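Local coordinates for effector protein Lem4 (lpg1101) (Legionella pneumophila subsp. pneumophila, PDB 6CGK) that dephosphorylates phosphotyrosine as a membrane-associated, translocated bacterial effector of the haloacid dehalogenase superfamily, its phosphatase domain binding magnesium, at residues A[20-31]-A[67-78]; A[89-97]-A[129-139]. The protein carries 1 engineered substitution. All blocks are in the same frame, centred on the assembly; numbering follows the deposited sequence.

Contact 1. Residues A[20-31]-A[67-78]. Engineered in segment 20-31: Asn23 (natural residue Asp). With MG (magnesium ion), chain C; PO4 (phosphate ion), chain B.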
loop_
_atom_site.group_PDB
_atom_site.type_symbol
_atom_site.label_atom_id
_atom_site.label_comp_id
_atom_site.label_asym_id
_atom_site.label_seq_id
_atom_site.Cartn_x
_atom_site.Cartn_y
_atom_site.Cartn_z
ATOM N N VAL A 20 -6.270 3.124 -4.738
ATOM C CA VAL A 20 -6.133 2.931 -3.302
ATOM C C VAL A 20 -4.654 3.122 -2.982
ATOM O O VAL A 20 -3.815 2.321 -3.409
ATOM C CB VAL A 20 -6.626 1.541 -2.877
ATOM C CG1 VAL A 20 -6.333 1.282 -1.401
ATOM C CG2 VAL A 20 -8.124 1.381 -3.205
ATOM N N TYR A 21 -4.338 4.197 -2.254
ATOM C CA TYR A 21 -2.982 4.528 -1.835
ATOM C C TYR A 21 -2.818 4.105 -0.386
ATOM O O TYR A 21 -3.490 4.645 0.499
ATOM C CB TYR A 21 -2.723 6.032 -1.931
ATOM C CG TYR A 21 -2.569 6.608 -3.315
ATOM C CD1 TYR A 21 -1.450 6.323 -4.079
ATOM C CD2 TYR A 21 -3.521 7.509 -3.834
ATOM C CE1 TYR A 21 -1.261 6.894 -5.330
ATOM C CE2 TYR A 21 -3.348 8.070 -5.094
ATOM C CZ TYR A 21 -2.226 7.761 -5.840
ATOM O OH TYR A 21 -2.041 8.341 -7.074
ATOM N N LEU A 22 -1.899 3.182 -0.136
ATOM C CA LEU A 22 -1.726 2.618 1.193
ATOM C C LEU A 22 -0.287 2.826 1.628
ATOM O O LEU A 22 0.646 2.449 0.909
ATOM C CB LEU A 22 -2.062 1.129 1.215
ATOM C CG LEU A 22 -3.395 0.642 0.629
ATOM C CD1 LEU A 22 -3.496 -0.871 0.666
ATOM C CD2 LEU A 22 -4.571 1.275 1.371
ATOM N N ASN A 23 -0.119 3.428 2.796
ATOM C CA ASN A 23 1.118 3.298 3.519
ATOM C C ASN A 23 1.333 1.826 3.886
ATOM O O ASN A 23 0.390 1.044 3.926
ATOM C CB ASN A 23 1.058 4.167 4.777
ATOM C CG ASN A 23 2.284 4.104 5.563
ATOM O OD1 ASN A 23 2.269 3.627 6.693
ATOM N ND2 ASN A 23 3.380 4.611 5.000
ATOM N N PHE A 24 2.587 1.448 4.160
ATOM C CA PHE A 24 2.833 0.046 4.527
ATOM C C PHE A 24 3.007 -0.154 6.031
ATOM O O PHE A 24 2.145 -0.752 6.673
ATOM C CB PHE A 24 4.060 -0.514 3.800
ATOM C CG PHE A 24 4.272 -1.987 4.025
ATOM C CD1 PHE A 24 3.460 -2.915 3.358
ATOM C CD2 PHE A 24 5.264 -2.441 4.874
ATOM C CE1 PHE A 24 3.661 -4.294 3.563
ATOM C CE2 PHE A 24 5.469 -3.817 5.091
ATOM C CZ PHE A 24 4.655 -4.742 4.432
ATOM N N ASP A 25 4.098 0.352 6.622
ATOM C CA ASP A 25 4.363 0.060 8.032
ATOM C C ASP A 25 3.341 0.767 8.906
ATOM O O ASP A 25 3.182 1.993 8.831
ATOM C CB ASP A 25 5.761 0.531 8.442
ATOM C CG ASP A 25 6.855 -0.200 7.707
ATOM O OD1 ASP A 25 6.903 -1.434 7.805
ATOM O OD2 ASP A 25 7.657 0.467 7.022
ATOM N N GLY A 26 2.665 0.003 9.744
ATOM C CA GLY A 26 1.700 0.546 10.676
ATOM C C GLY A 26 0.310 0.670 10.112
ATOM O O GLY A 26 -0.636 0.924 10.871
ATOM N N THR A 27 0.171 0.529 8.800
ATOM C CA THR A 27 -1.106 0.589 8.113
ATOM C C THR A 27 -1.507 -0.804 7.649
ATOM O O THR A 27 -2.486 -1.368 8.142
ATOM C CB THR A 27 -1.012 1.555 6.928
ATOM O OG1 THR A 27 -0.632 2.843 7.418
ATOM C CG2 THR A 27 -2.334 1.679 6.222
ATOM N N ILE A 28 -0.730 -1.383 6.736
ATOM C CA ILE A 28 -0.904 -2.786 6.380
ATOM C C ILE A 28 -0.354 -3.713 7.472
ATOM O O ILE A 28 -0.920 -4.786 7.700
ATOM C CB ILE A 28 -0.260 -3.042 5.010
ATOM C CG1 ILE A 28 -1.128 -2.390 3.915
ATOM C CG2 ILE A 28 -0.097 -4.541 4.725
ATOM C CD1 ILE A 28 -0.390 -2.131 2.634
ATOM N N THR A 29 0.720 -3.320 8.180
ATOM C CA THR A 29 1.225 -4.099 9.305
ATOM C C THR A 29 0.777 -3.479 10.622
ATOM O O THR A 29 0.161 -2.413 10.665
ATOM C CB THR A 29 2.754 -4.187 9.300
ATOM O OG1 THR A 29 3.303 -2.912 9.693
ATOM C CG2 THR A 29 3.289 -4.546 7.941
ATOM N N GLY A 30 1.133 -4.147 11.723
ATOM C CA GLY A 30 0.790 -3.636 13.031
ATOM C C GLY A 30 1.864 -2.814 13.712
ATOM O O GLY A 30 1.773 -2.589 14.923
ATOM N N ALA A 31 2.885 -2.363 12.986
ATOM C CA ALA A 31 4.015 -1.680 13.614
ATOM C C ALA A 31 4.434 -0.469 12.795
ATOM O O ALA A 31 4.716 -0.598 11.596
ATOM C CB ALA A 31 5.205 -2.619 13.767
ATOM N N LYS A 67 3.158 -7.821 16.076
ATOM C CA LYS A 67 2.964 -6.442 15.631
ATOM C C LYS A 67 3.596 -6.199 14.275
ATOM O O LYS A 67 3.133 -5.333 13.518
ATOM C CB LYS A 67 3.546 -5.452 16.646
ATOM C CG LYS A 67 5.068 -5.283 16.537
ATOM C CD LYS A 67 5.661 -4.249 17.525
ATOM C CE LYS A 67 7.193 -4.100 17.330
ATOM N NZ LYS A 67 7.862 -3.076 18.203
ATOM N N ILE A 68 4.671 -6.918 13.945
ATOM C CA ILE A 68 5.321 -6.616 12.672
ATOM C C ILE A 68 4.621 -7.251 11.486
ATOM O O ILE A 68 4.926 -6.894 10.342
ATOM C CB ILE A 68 6.801 -7.039 12.645
ATOM C CG1 ILE A 68 6.932 -8.548 12.515
ATOM C CG2 ILE A 68 7.518 -6.506 13.866
ATOM C CD1 ILE A 68 8.152 -8.963 11.724
ATOM N N LYS A 69 3.693 -8.181 11.712
ATOM C CA LYS A 69 3.088 -8.876 10.578
ATOM C C LYS A 69 1.994 -8.048 9.901
ATOM O O LYS A 69 1.378 -7.164 10.494
ATOM C CB LYS A 69 2.503 -10.206 11.032
ATOM C CG LYS A 69 3.534 -11.108 11.729
ATOM C CD LYS A 69 2.919 -12.396 12.270
ATOM C CE LYS A 69 3.977 -13.295 12.924
ATOM N NZ LYS A 69 3.364 -14.626 13.268
ATOM N N ILE A 70 1.742 -8.380 8.634
ATOM C CA ILE A 70 0.529 -7.919 7.960
ATOM C C ILE A 70 -0.672 -8.371 8.784
ATOM O O ILE A 70 -0.713 -9.510 9.278
ATOM C CB ILE A 70 0.492 -8.467 6.526
ATOM C CG1 ILE A 70 1.688 -7.915 5.749
ATOM C CG2 ILE A 70 -0.807 -8.103 5.840
ATOM C CD1 ILE A 70 1.695 -8.187 4.288
ATOM N N THR A 71 -1.604 -7.454 9.034
ATOM C CA THR A 71 -2.674 -7.843 9.932
ATOM C C THR A 71 -3.651 -8.710 9.167
ATOM O O THR A 71 -3.724 -8.657 7.941
ATOM C CB THR A 71 -3.415 -6.642 10.516
ATOM O OG1 THR A 71 -4.212 -6.040 9.496
ATOM C CG2 THR A 71 -2.437 -5.620 11.100
ATOM N N GLU A 72 -4.411 -9.512 9.910
ATOM C CA GLU A 72 -5.383 -10.389 9.267
ATOM C C GLU A 72 -6.334 -9.613 8.362
ATOM O O GLU A 72 -6.576 -10.001 7.213
ATOM C CB GLU A 72 -6.167 -11.154 10.332
ATOM C CG GLU A 72 -6.779 -12.435 9.805
ATOM C CD GLU A 72 -5.729 -13.509 9.565
ATOM O OE1 GLU A 72 -5.635 -14.019 8.424
ATOM O OE2 GLU A 72 -4.982 -13.828 10.520
ATOM N N ASN A 73 -6.884 -8.506 8.862
ATOM C CA ASN A 73 -7.863 -7.757 8.081
ATOM C C ASN A 73 -7.229 -7.035 6.898
ATOM O O ASN A 73 -7.891 -6.823 5.880
ATOM C CB ASN A 73 -8.596 -6.768 8.984
ATOM C CG ASN A 73 -9.458 -7.464 10.021
ATOM O OD1 ASN A 73 -9.935 -8.574 9.797
ATOM N ND2 ASN A 73 -9.664 -6.814 11.159
ATOM N N ALA A 74 -5.967 -6.632 7.006
ATOM C CA ALA A 74 -5.323 -5.979 5.868
ATOM C C ALA A 74 -5.030 -6.991 4.775
ATOM O O ALA A 74 -5.142 -6.687 3.586
ATOM C CB ALA A 74 -4.026 -5.284 6.319
ATOM N N LYS A 75 -4.634 -8.198 5.168
ATOM C CA LYS A 75 -4.432 -9.274 4.215
ATOM C C LYS A 75 -5.701 -9.533 3.428
ATOM O O LYS A 75 -5.687 -9.578 2.194
ATOM C CB LYS A 75 -4.009 -10.537 4.959
ATOM C CG LYS A 75 -3.996 -11.788 4.133
ATOM C CD LYS A 75 -3.708 -12.977 5.060
ATOM C CE LYS A 75 -3.242 -14.231 4.328
ATOM N NZ LYS A 75 -4.236 -14.750 3.363
ATOM N N ASN A 76 -6.816 -9.719 4.136
ATOM C CA ASN A 76 -8.084 -9.983 3.455
ATOM C C ASN A 76 -8.467 -8.824 2.545
ATOM O O ASN A 76 -8.941 -9.035 1.423
ATOM C CB ASN A 76 -9.181 -10.239 4.476
ATOM C CG ASN A 76 -9.018 -11.556 5.179
ATOM O OD1 ASN A 76 -8.325 -12.456 4.699
ATOM N ND2 ASN A 76 -9.662 -11.684 6.325
ATOM N N PHE A 77 -8.251 -7.588 3.006
ATOM C CA PHE A 77 -8.538 -6.417 2.178
ATOM C C PHE A 77 -7.728 -6.444 0.886
ATOM O O PHE A 77 -8.275 -6.269 -0.208
ATOM C CB PHE A 77 -8.263 -5.138 2.977
ATOM C CG PHE A 77 -8.465 -3.861 2.199
ATOM C CD1 PHE A 77 -9.723 -3.284 2.104
ATOM C CD2 PHE A 77 -7.402 -3.232 1.582
ATOM C CE1 PHE A 77 -9.923 -2.111 1.393
ATOM C CE2 PHE A 77 -7.583 -2.047 0.871
ATOM C CZ PHE A 77 -8.854 -1.483 0.774
ATOM N N LEU A 78 -6.414 -6.675 0.992
ATOM C CA LEU A 78 -5.585 -6.695 -0.212
ATOM C C LEU A 78 -6.017 -7.805 -1.153
ATOM O O LEU A 78 -6.062 -7.614 -2.377
ATOM C CB LEU A 78 -4.115 -6.858 0.150
ATOM C CG LEU A 78 -3.516 -5.671 0.893
ATOM C CD1 LEU A 78 -2.190 -6.031 1.624
ATOM C CD2 LEU A 78 -3.351 -4.519 -0.128
HETATM MG MG MG C . 3.349 3.940 8.284
HETATM P P PO4 B . 6.094 3.472 5.946
HETATM O O1 PO4 B . 5.591 2.292 5.133
HETATM O O2 PO4 B . 6.358 4.723 5.114
HETATM O O3 PO4 B . 7.395 3.026 6.598
HETATM O O4 PO4 B . 5.133 3.771 7.077
HETATM O O HOH W 1 -4.370 -3.454 9.487
HETATM O O HOH W 2 4.407 4.214 10.017
HETATM O O HOH W 3 3.453 5.972 7.839
#

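Contact 2. Residues A[89-97]-A[129-139]. With PO4 (phosphate ion), chain B.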
loop_
_atom_site.group_PDB
_atom_site.type_symbol
_atom_site.label_atom_id
_atom_site.label_comp_id
_atom_site.label_asym_id
_atom_site.label_seq_id
_atom_site.Cartn_x
_atom_site.Cartn_y
_atom_site.Cartn_z
ATOM N N LYS A 89 -6.990 0.076 -8.665
ATOM C CA LYS A 89 -5.566 -0.210 -8.574
ATOM C C LYS A 89 -5.095 0.078 -7.161
ATOM O O LYS A 89 -5.594 0.996 -6.504
ATOM C CB LYS A 89 -4.746 0.634 -9.566
ATOM C CG LYS A 89 -4.903 0.218 -11.029
ATOM C CD LYS A 89 -3.765 -0.707 -11.446
ATOM C CE LYS A 89 -3.853 -1.075 -12.922
ATOM N NZ LYS A 89 -2.771 -2.042 -13.297
ATOM N N ILE A 90 -4.118 -0.706 -6.710
ATOM C CA ILE A 90 -3.510 -0.560 -5.392
ATOM C C ILE A 90 -2.108 -0.004 -5.572
ATOM O O ILE A 90 -1.330 -0.533 -6.379
ATOM C CB ILE A 90 -3.422 -1.902 -4.639
ATOM C CG1 ILE A 90 -4.807 -2.550 -4.554
ATOM C CG2 ILE A 90 -2.743 -1.698 -3.256
ATOM C CD1 ILE A 90 -4.768 -3.959 -3.837
ATOM N N VAL A 91 -1.785 1.047 -4.820
ATOM C CA VAL A 91 -0.461 1.659 -4.837
ATOM C C VAL A 91 0.036 1.694 -3.394
ATOM O O VAL A 91 -0.620 2.287 -2.531
ATOM C CB VAL A 91 -0.474 3.085 -5.422
ATOM C CG1 VAL A 91 0.931 3.669 -5.381
ATOM C CG2 VAL A 91 -1.015 3.118 -6.829
ATOM N N ILE A 92 1.169 1.046 -3.120
ATOM C CA ILE A 92 1.785 1.089 -1.785
ATOM C C ILE A 92 2.885 2.149 -1.794
ATOM O O ILE A 92 3.764 2.147 -2.670
ATOM C CB ILE A 92 2.333 -0.282 -1.362
ATOM C CG1 ILE A 92 1.157 -1.255 -1.171
ATOM C CG2 ILE A 92 3.176 -0.109 -0.089
ATOM C CD1 ILE A 92 1.587 -2.718 -0.804
ATOM N N ILE A 93 2.812 3.105 -0.868
ATOM C CA ILE A 93 3.813 4.166 -0.795
ATOM C C ILE A 93 4.467 4.067 0.577
ATOM O O ILE A 93 3.785 4.169 1.606
ATOM C CB ILE A 93 3.230 5.576 -1.019
ATOM C CG1 ILE A 93 2.486 5.636 -2.358
ATOM C CG2 ILE A 93 4.360 6.617 -0.971
ATOM C CD1 ILE A 93 1.955 7.064 -2.678
ATOM N N SER A 94 5.776 3.858 0.600
ATOM C CA SER A 94 6.397 3.479 1.867
ATOM C C SER A 94 7.844 3.930 1.899
ATOM O O SER A 94 8.540 3.875 0.885
ATOM C CB SER A 94 6.328 1.954 2.067
ATOM O OG SER A 94 7.049 1.542 3.225
ATOM N N ARG A 95 8.322 4.315 3.100
ATOM C CA ARG A 95 9.749 4.547 3.300
ATOM C C ARG A 95 10.528 3.260 3.582
ATOM O O ARG A 95 11.748 3.347 3.820
ATOM C CB ARG A 95 10.022 5.496 4.479
ATOM C CG ARG A 95 9.221 6.743 4.532
ATOM C CD ARG A 95 9.753 7.660 5.625
ATOM N NE ARG A 95 8.989 8.905 5.679
ATOM C CZ ARG A 95 7.876 9.068 6.389
ATOM N NH1 ARG A 95 7.388 8.062 7.113
ATOM N NH2 ARG A 95 7.253 10.240 6.378
ATOM N N ASN A 96 9.869 2.113 3.567
ATOM C CA ASN A 96 10.560 0.850 3.785
ATOM C C ASN A 96 11.105 0.324 2.450
ATOM O O ASN A 96 10.882 0.892 1.380
ATOM C CB ASN A 96 9.611 -0.151 4.452
ATOM C CG ASN A 96 10.344 -1.151 5.329
ATOM O OD1 ASN A 96 11.444 -1.576 5.000
ATOM N ND2 ASN A 96 9.766 -1.464 6.481
ATOM N N HIS A 97 11.851 -0.763 2.529
ATOM C CA HIS A 97 12.511 -1.371 1.379
ATOM C C HIS A 97 11.527 -2.158 0.539
ATOM O O HIS A 97 10.678 -2.874 1.075
ATOM C CB HIS A 97 13.587 -2.357 1.849
ATOM C CG HIS A 97 14.637 -1.743 2.712
ATOM N ND1 HIS A 97 15.669 -0.984 2.205
ATOM C CD2 HIS A 97 14.818 -1.784 4.054
ATOM C CE1 HIS A 97 16.446 -0.585 3.199
ATOM N NE2 HIS A 97 15.950 -1.054 4.333
ATOM N N GLY A 129 9.092 6.466 -2.441
ATOM C CA GLY A 129 8.324 6.436 -1.213
ATOM C C GLY A 129 8.896 7.295 -0.111
ATOM O O GLY A 129 8.266 7.425 0.944
ATOM N N GLU A 130 10.082 7.866 -0.327
ATOM C CA GLU A 130 10.693 8.771 0.638
ATOM C C GLU A 130 10.062 10.154 0.607
ATOM O O GLU A 130 10.365 10.976 1.470
ATOM C CB GLU A 130 12.196 8.864 0.385
ATOM C CG GLU A 130 12.885 7.479 0.518
ATOM C CD GLU A 130 14.401 7.529 0.440
ATOM O OE1 GLU A 130 15.060 8.260 1.233
ATOM O OE2 GLU A 130 14.964 6.836 -0.429
ATOM N N ASP A 131 9.191 10.437 -0.367
ATOM C CA ASP A 131 8.568 11.761 -0.481
ATOM C C ASP A 131 7.140 11.452 -0.916
ATOM O O ASP A 131 6.897 11.335 -2.117
ATOM C CB ASP A 131 9.304 12.637 -1.486
ATOM C CG ASP A 131 8.781 14.078 -1.525
ATOM O OD1 ASP A 131 7.611 14.319 -1.158
ATOM O OD2 ASP A 131 9.548 14.995 -1.921
ATOM N N LYS A 132 6.245 11.231 0.063
ATOM C CA LYS A 132 4.903 10.715 -0.248
ATOM C C LYS A 132 4.115 11.707 -1.089
ATOM O O LYS A 132 3.340 11.310 -1.972
ATOM C CB LYS A 132 4.109 10.431 1.033
ATOM C CG LYS A 132 4.768 9.576 2.099
ATOM C CD LYS A 132 5.112 8.209 1.619
ATOM C CE LYS A 132 5.752 7.368 2.749
ATOM N NZ LYS A 132 4.844 7.126 3.925
ATOM N N TYR A 133 4.244 12.995 -0.782
ATOM C CA TYR A 133 3.596 14.018 -1.592
ATOM C C TYR A 133 4.006 13.878 -3.046
ATOM O O TYR A 133 3.156 13.758 -3.936
ATOM C CB TYR A 133 3.955 15.398 -1.036
ATOM C CG TYR A 133 3.518 16.611 -1.849
ATOM C CD1 TYR A 133 2.220 17.088 -1.768
ATOM C CD2 TYR A 133 4.413 17.293 -2.659
ATOM C CE1 TYR A 133 1.815 18.222 -2.490
ATOM C CE2 TYR A 133 4.015 18.431 -3.393
ATOM C CZ TYR A 133 2.716 18.880 -3.293
ATOM O OH TYR A 133 2.303 20.003 -3.999
ATOM N N LYS A 134 5.318 13.892 -3.307
ATOM C CA LYS A 134 5.794 13.788 -4.682
ATOM C C LYS A 134 5.420 12.455 -5.324
ATOM O O LYS A 134 5.201 12.404 -6.541
ATOM C CB LYS A 134 7.295 13.982 -4.722
ATOM C CG LYS A 134 7.896 13.962 -6.099
ATOM C CD LYS A 134 9.315 14.517 -6.045
ATOM C CE LYS A 134 9.349 15.975 -5.601
ATOM N NZ LYS A 134 10.751 16.447 -5.422
ATOM N N ALA A 135 5.371 11.374 -4.535
ATOM C CA ALA A 135 4.979 10.061 -5.073
ATOM C C ALA A 135 3.559 10.097 -5.627
ATOM O O ALA A 135 3.286 9.586 -6.726
ATOM C CB ALA A 135 5.085 8.987 -3.975
ATOM N N VAL A 136 2.636 10.695 -4.872
ATOM C CA VAL A 136 1.254 10.801 -5.338
ATOM C C VAL A 136 1.162 11.718 -6.545
ATOM O O VAL A 136 0.454 11.413 -7.510
ATOM C CB VAL A 136 0.318 11.274 -4.205
ATOM C CG1 VAL A 136 -1.063 11.662 -4.797
ATOM C CG2 VAL A 136 0.179 10.163 -3.124
ATOM N N VAL A 137 1.856 12.862 -6.508
ATOM C CA VAL A 137 1.795 13.774 -7.644
ATOM C C VAL A 137 2.308 13.080 -8.895
ATOM O O VAL A 137 1.675 13.130 -9.957
ATOM C CB VAL A 137 2.578 15.064 -7.349
ATOM C CG1 VAL A 137 2.724 15.883 -8.626
ATOM C CG2 VAL A 137 1.873 15.862 -6.252
ATOM N N SER A 138 3.443 12.383 -8.778
ATOM C CA SER A 138 4.002 11.675 -9.925
ATOM C C SER A 138 3.051 10.603 -10.430
ATOM O O SER A 138 2.893 10.424 -11.647
ATOM C CB SER A 138 5.340 11.042 -9.567
ATOM O OG SER A 138 6.310 12.057 -9.314
ATOM N N HIS A 139 2.427 9.864 -9.513
ATOM C CA HIS A 139 1.516 8.818 -9.959
ATOM C C HIS A 139 0.309 9.407 -10.669
ATOM O O HIS A 139 -0.094 8.907 -11.730
ATOM C CB HIS A 139 1.049 7.943 -8.807
ATOM C CG HIS A 139 0.428 6.673 -9.285
ATOM N ND1 HIS A 139 1.182 5.639 -9.799
ATOM C CD2 HIS A 139 -0.864 6.317 -9.454
ATOM C CE1 HIS A 139 0.378 4.677 -10.214
ATOM N NE2 HIS A 139 -0.869 5.067 -10.023
HETATM P P PO4 B . 6.094 3.472 5.946
HETATM O O1 PO4 B . 5.591 2.292 5.133
HETATM O O2 PO4 B . 6.358 4.723 5.114
HETATM O O3 PO4 B . 7.395 3.026 6.598
HETATM O O4 PO4 B . 5.133 3.771 7.077
HETATM O O HOH W 4 11.591 10.191 3.870
#

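Contact 1. Residues A[20-31]-A[67-78]
Ile28 and Ile70 run alongside each other in the same direction, their CG2 methyls meeting at 3.8 Å. The CG2 of Ile28, anti to its own backbone N while CG1 runs beside that N (chi1 -72°), also reaches Leu78 CD1 at 4.0 Å, so one methyl branch serves both the loop before helix 72-82 and the helix itself. Leu22 and Leu78 pass antiparallel and touch by CD1 of Leu22 and CD2 of Leu78, 3.7 Å apart. The Phe77 ring takes Val20 CG1 and Leu22 CD1 at its edge, near the ring plane, while Trp188 meets the same ring from helix 188-198. Backbone bonds hold the other end of the contact. Ile28 O receives Thr71 N at 3.1 Å in a nearly straight bond (164°), with Ala74 CB packed against the same oxygen; Gly30 N gives a more bent bond to Lys69 O, and Thr29 and Ile70 form a single beta bridge. Thr71 is the N-cap of the helix: its OG1 accepts from Ala74 N and shares water 1 with Thr27 O. Thr29 OG1, set between its backbone N and carbonyl carbon (chi1 73°), takes Gly26 N at 3.0 Å, tying the turn back on itself. Phe24 O likewise accepts from Thr27 N and Ile28 N. This turn presents Asp25 O to the magnesium ion at 2.0 Å, alongside the engineered Asn23 and Asp155, and directs Asp25 N to phosphate O1 at 2.9 Å. Strand 19-23 running into an Asp-Gly-Thr turn, with metal and phosphate at the strand's C-terminal end, carries motif I (DxDGT) of the HAD Rossmann-like fold, its first Asp replaced by the engineered Asn23.

Contact 2. Residues A[89-97]-A[129-139]
Phosphate O2 is gripped from both segments: Arg95 N donates to it at 2.8 Å in an almost straight bond (173°), and Lys132 NZ at 3.1 Å. Ser94, whose OG gives a short 2.5 Å bond to phosphate O1, and Lys132 occupy places consistent with HAD motif II (Ser/Thr) and motif III (Lys), one at the end of strand 89-93 and the other at the start of helix 132-140. The Ser94 OG stands anti to its backbone N (chi1 174°) and also accepts from Asn96 N in an ST turn, which fixes its rotation. Two kinks, at chi2 and chi4, turn the Lys132 chain toward the anion, its amine over one face of the Arg95 guanidinium; Asp159 salt-bridges both side chains and probably balances their charge. Next to the site, Ile93 packs against helix 132-140, its CD1 meeting Val136 CG2 at 3.6 Å with the two side chains roughly perpendicular, and CG2 resting on Ala135 CB. Asp131 caps the helix through Lys134 N. Farther along, His139, held through ND1 by Tyr118, receives Val91 CG2 over one face of its imidazole in a CH-pi contact, 4.0 Å from the ring centroid and 23° off its normal.

From the N terminus, strand 19-23 and its turn come first, and contact 1 closes an excursion, about half helical and without strands, by bringing 67-78 back against them. The chain then follows helix 72-82 into strand 89-93, and contact 2 closes a second loop, through helix 98-107 and strand 116-118, on helix 132-140. The loops stand in series, neither enclosing nor crossing the other. Strands 19-23 and 89-93 are parallel neighbours, paired by backbone bonds of Val20 with Lys89 and Val91. The helices lie on opposite faces of the sheet: Val20 and Leu22 point to helix 72-82, Val91 and Ile93 to helix 132-140. The C-terminal ends of both strands meet at the same phosphate.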